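Local atomic coordinates of possible HxlR family transcriptional factor (Thermoplasma volcanium, PDB entry 3DF8), a protein that probably binds DNA as a dimeric transcriptional regulator of the HxlR family, built around a winged helix-turn-helix domain. Residues A[44-47]-A[48-52]; A[101-104]-A[105-109]. All coordinates share one frame; numbering follows the deposited sequence.

Contact 1: residues A[44-47]-A[48-52]; sequences NFND and IRSSI
Ile48 N donates to Asn44 O and Arg49 N to Phe45 O, the latter at 2.9 Å, the i to i+4 bonds that run along the short helix 45-50, with Asn44 just before it. Ser50 continues the series with two donors: its N and its OG reach Asn46 O from opposite faces of that carbonyl. Ser51 N adds a weak bond to Asp47 O.

The start of the helix is closed by a capping box. Asn44, at the N-cap, takes Asp47 N on OD1 at 2.8 Å, with the donor almost in line with the side-chain carbonyl (174°), while Asn44 N gives its hydrogen to Asp47 OD2 on the anti side of the carboxylate, well out of its plane.

Farther along, Arg49 bends at chi3 (61°) and turns its guanidinium back over the first turn. NH2 comes to the edge of the Phe45 ring in its plane, 3.6 Å from CE2, with the two flat groups 78° apart. A bond from NH1 to Asn46 OD1, which lies tilted from the guanidinium plane, is doubtful: at 2.5 Å it is very short, and Asn46 has a second conformer.

Arg49 NH2 also bonds Ser57 OG on helix 57-69, whose Leu60 touches Phe45, Ile48 and Arg49. Buried Ile48 packs on Val35 and Leu36 of helix 29-36, and Tyr83 of strand 81-85 meets both Phe45 and Ile48.

Contact 2: residues A[101-104]-A[105-109]; sequences QYIS and VLDRN
Tyr102 and Leu106, one helical turn apart, make the main apolar contact. Leu106 CG sits over one face of the phenol ring, 4.1 Å from its centroid and 28° off the normal, which meets the geometry of a CH-pi contact. CD2 of Leu106 runs on to 3.7 Å from Tyr102 OH, a hydroxyl hydrogen-bonded to Asn91 ND2 of the second subunit. With CG anti to the backbone N (chi1 -173°), the tyrosine ring leans toward the following turn and also brings CD1 to 4.1 Å from Val105 CB. With an alanine here, Leu106 is likely to lose the ring face it packs on, and Asn91 of the second subunit its hydroxyl partner.

Among the hydrogen bonds, Leu106 N to Tyr102 O is the straightest of the i to i+4 set (169°), flanked by Val105 N to Gln101 O and Asp107 N to Ile103 O. The fourth, Arg108 N to Ser104 O, is weak at 3.4 Å; at this helix end i to i+3 bonds take over, Arg108 N to Val105 O and Asn109 N to Leu106 O.

Polar and apolar groups meet where Ile103 and Asp107 lie side by side, CG2 of Ile103 3.7 Å from OD2 of Asp107. The carboxylate is held from the second subunit: OD2 by Ser19 OG, OD1 by the backbone N of Val20. These intersubunit bonds place the end of helix 87-108 in the dimer interface, consistent with the C-terminal dimerisation helix of HxlR-type winged-helix regulators.

Both contacts are surface contacts within one helix, each with a single buried residue among those that touch, Ile48 in contact 1 and Ile103 in contact 2. They hold different elements: contact 1 the short helix 45-50 from its capped start, contact 2 the last turns of helix 87-108. Their centres lie 24 Å apart, and with nearest atoms about 13 Å apart they do not touch. Side-chain hydrogen bonds dominate the first, whose outward partners lie on helices and a strand of the same chain; the second rests on an aromatic-aliphatic pair, and its Tyr102 hydroxyl and Asp107 carboxylate bond to the second subunit. One thus belongs to the packing of the helix-turn-helix domain, the other to dimer assembly.

Contact 1: residues A[44-47]-A[48-52]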
# COMPACT_ATOMS: atom_id res chain seq x y z
N ASN A 44 15.35 -2.71 18.26
CA ASN A 44 14.58 -3.55 19.17
C ASN A 44 13.11 -3.16 19.08
O ASN A 44 12.77 -2.23 18.32
CB ASN A 44 15.13 -3.47 20.60
CG ASN A 44 15.06 -2.07 21.22
OD1 ASN A 44 14.18 -1.26 20.92
ND2 ASN A 44 16.02 -1.78 22.08
N PHE A 45 12.26 -3.86 19.82
CA PHE A 45 10.82 -3.70 19.68
C PHE A 45 10.37 -2.32 20.10
O PHE A 45 9.53 -1.70 19.41
CB PHE A 45 10.14 -4.76 20.50
CG PHE A 45 8.68 -4.84 20.31
CD1 PHE A 45 8.12 -5.74 19.40
CD2 PHE A 45 7.82 -4.10 21.14
CE1 PHE A 45 6.73 -5.86 19.26
CE2 PHE A 45 6.43 -4.22 21.04
CZ PHE A 45 5.89 -5.10 20.09
N ASN A 46 10.96 -1.82 21.18
CA ASN A 46 10.64 -0.46 21.64
C ASN A 46 11.03 0.61 20.64
O ASN A 46 10.29 1.59 20.47
CB ASN A 46 11.27 -0.11 22.99
CG ASN A 46 10.84 1.24 23.50
OD1 ASN A 46 9.68 1.43 23.87
ND2 ASN A 46 11.76 2.21 23.52
N ASP A 47 12.18 0.44 19.99
CA ASP A 47 12.68 1.39 18.96
C ASP A 47 11.63 1.54 17.84
O ASP A 47 11.32 2.65 17.37
CB ASP A 47 13.95 0.88 18.26
CG ASP A 47 15.21 0.92 19.12
OD1 ASP A 47 15.32 1.81 20.03
OD2 ASP A 47 16.12 0.06 18.84
N ILE A 48 11.15 0.39 17.39
CA ILE A 48 10.16 0.30 16.30
C ILE A 48 8.85 0.95 16.74
O ILE A 48 8.33 1.83 16.05
CB ILE A 48 9.91 -1.14 15.86
CG1 ILE A 48 11.19 -1.76 15.31
CG2 ILE A 48 8.86 -1.20 14.77
CD1 ILE A 48 11.15 -3.35 15.33
N ARG A 49 8.34 0.52 17.89
CA ARG A 49 7.07 1.04 18.41
C ARG A 49 7.11 2.57 18.60
O ARG A 49 6.17 3.27 18.21
CB ARG A 49 6.72 0.31 19.72
CG ARG A 49 5.42 0.77 20.42
CD ARG A 49 5.20 0.04 21.78
NE ARG A 49 6.30 0.30 22.71
CZ ARG A 49 6.78 -0.55 23.61
NH1 ARG A 49 7.79 -0.17 24.38
NH2 ARG A 49 6.29 -1.78 23.75
N SER A 50 8.22 3.08 19.15
CA SER A 50 8.39 4.51 19.39
C SER A 50 8.43 5.33 18.11
O SER A 50 8.12 6.52 18.13
CB SER A 50 9.70 4.74 20.13
OG SER A 50 9.60 4.26 21.45
N SER A 51 8.81 4.68 17.02
CA SER A 51 8.95 5.32 15.72
C SER A 51 7.63 5.40 14.95
O SER A 51 7.56 6.05 13.91
CB SER A 51 9.98 4.56 14.87
OG SER A 51 11.25 4.58 15.49
N ILE A 52 6.59 4.72 15.44
CA ILE A 52 5.28 4.74 14.78
C ILE A 52 4.25 5.23 15.79
O ILE A 52 3.66 4.41 16.51
CB ILE A 52 4.89 3.34 14.18
CG1 ILE A 52 5.99 2.82 13.25
CG2 ILE A 52 3.55 3.43 13.44
CD1 ILE A 52 5.83 1.35 12.83

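Contact 2: residues A[101-104]-A[105-109]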
# COMPACT_ATOMS: atom_id res chain seq x y z
N GLN A 101 6.35 8.82 -0.29
CA GLN A 101 6.74 10.17 -0.60
C GLN A 101 5.53 10.91 -1.18
O GLN A 101 5.19 12.00 -0.72
CB GLN A 101 7.92 10.15 -1.57
CG GLN A 101 8.44 11.53 -1.96
CD GLN A 101 9.65 11.42 -2.85
OE1 GLN A 101 9.58 10.85 -3.95
NE2 GLN A 101 10.78 11.96 -2.40
N TYR A 102 4.87 10.29 -2.17
CA TYR A 102 3.80 11.03 -2.84
C TYR A 102 2.62 11.20 -1.89
O TYR A 102 2.00 12.25 -1.88
CB TYR A 102 3.33 10.38 -4.13
CG TYR A 102 2.35 11.30 -4.85
CD1 TYR A 102 2.73 12.59 -5.21
CD2 TYR A 102 1.06 10.88 -5.17
CE1 TYR A 102 1.85 13.46 -5.87
CE2 TYR A 102 0.17 11.75 -5.83
CZ TYR A 102 0.56 13.02 -6.19
OH TYR A 102 -0.29 13.89 -6.85
N ILE A 103 2.32 10.18 -1.10
CA ILE A 103 1.31 10.29 -0.06
C ILE A 103 1.57 11.50 0.85
O ILE A 103 0.62 12.23 1.21
CB ILE A 103 1.20 9.00 0.75
CG1 ILE A 103 0.49 7.94 -0.10
CG2 ILE A 103 0.39 9.20 2.03
CD1 ILE A 103 0.47 6.57 0.56
N SER A 104 2.82 11.72 1.23
CA SER A 104 3.13 12.83 2.11
C SER A 104 2.80 14.14 1.40
O SER A 104 2.32 15.08 2.04
CB SER A 104 4.58 12.78 2.62
OG SER A 104 5.50 12.87 1.56
N VAL A 105 3.06 14.20 0.09
CA VAL A 105 2.71 15.39 -0.72
C VAL A 105 1.19 15.60 -0.71
O VAL A 105 0.71 16.70 -0.45
CB VAL A 105 3.24 15.28 -2.17
CG1 VAL A 105 2.65 16.39 -3.10
CG2 VAL A 105 4.78 15.29 -2.20
N LEU A 106 0.44 14.54 -1.00
CA LEU A 106 -1.03 14.62 -0.91
C LEU A 106 -1.55 15.08 0.45
O LEU A 106 -2.49 15.89 0.51
CB LEU A 106 -1.66 13.28 -1.27
CG LEU A 106 -1.50 12.79 -2.70
CD1 LEU A 106 -2.03 11.36 -2.75
CD2 LEU A 106 -2.26 13.63 -3.70
N ASP A 107 -0.93 14.61 1.53
CA ASP A 107 -1.36 14.96 2.89
C ASP A 107 -1.22 16.45 3.19
O ASP A 107 -1.92 16.97 4.05
CB ASP A 107 -0.57 14.15 3.91
CG ASP A 107 -0.97 12.68 3.93
OD1 ASP A 107 -2.09 12.36 3.43
OD2 ASP A 107 -0.20 11.86 4.48
N ARG A 108 -0.34 17.11 2.45
CA ARG A 108 -0.16 18.56 2.57
C ARG A 108 -1.20 19.34 1.76
O ARG A 108 -1.40 20.54 1.98
CB ARG A 108 1.25 18.96 2.12
CG ARG A 108 2.39 18.39 2.95
CD ARG A 108 2.60 19.12 4.29
NE ARG A 108 2.28 20.54 4.28
CZ ARG A 108 3.11 21.53 3.94
NH1 ARG A 108 4.35 21.26 3.53
NH2 ARG A 108 2.69 22.79 3.99
N ASN A 109 -1.85 18.63 0.84
CA ASN A 109 -2.85 19.14 -0.12
C ASN A 109 -2.27 19.46 -1.49
O ASN A 109 -1.81 20.58 -1.74
CB ASN A 109 -3.67 20.32 0.44
CG ASN A 109 -4.99 19.89 1.06
OD1 ASN A 109 -5.98 20.62 0.99
ND2 ASN A 109 -5.02 18.70 1.67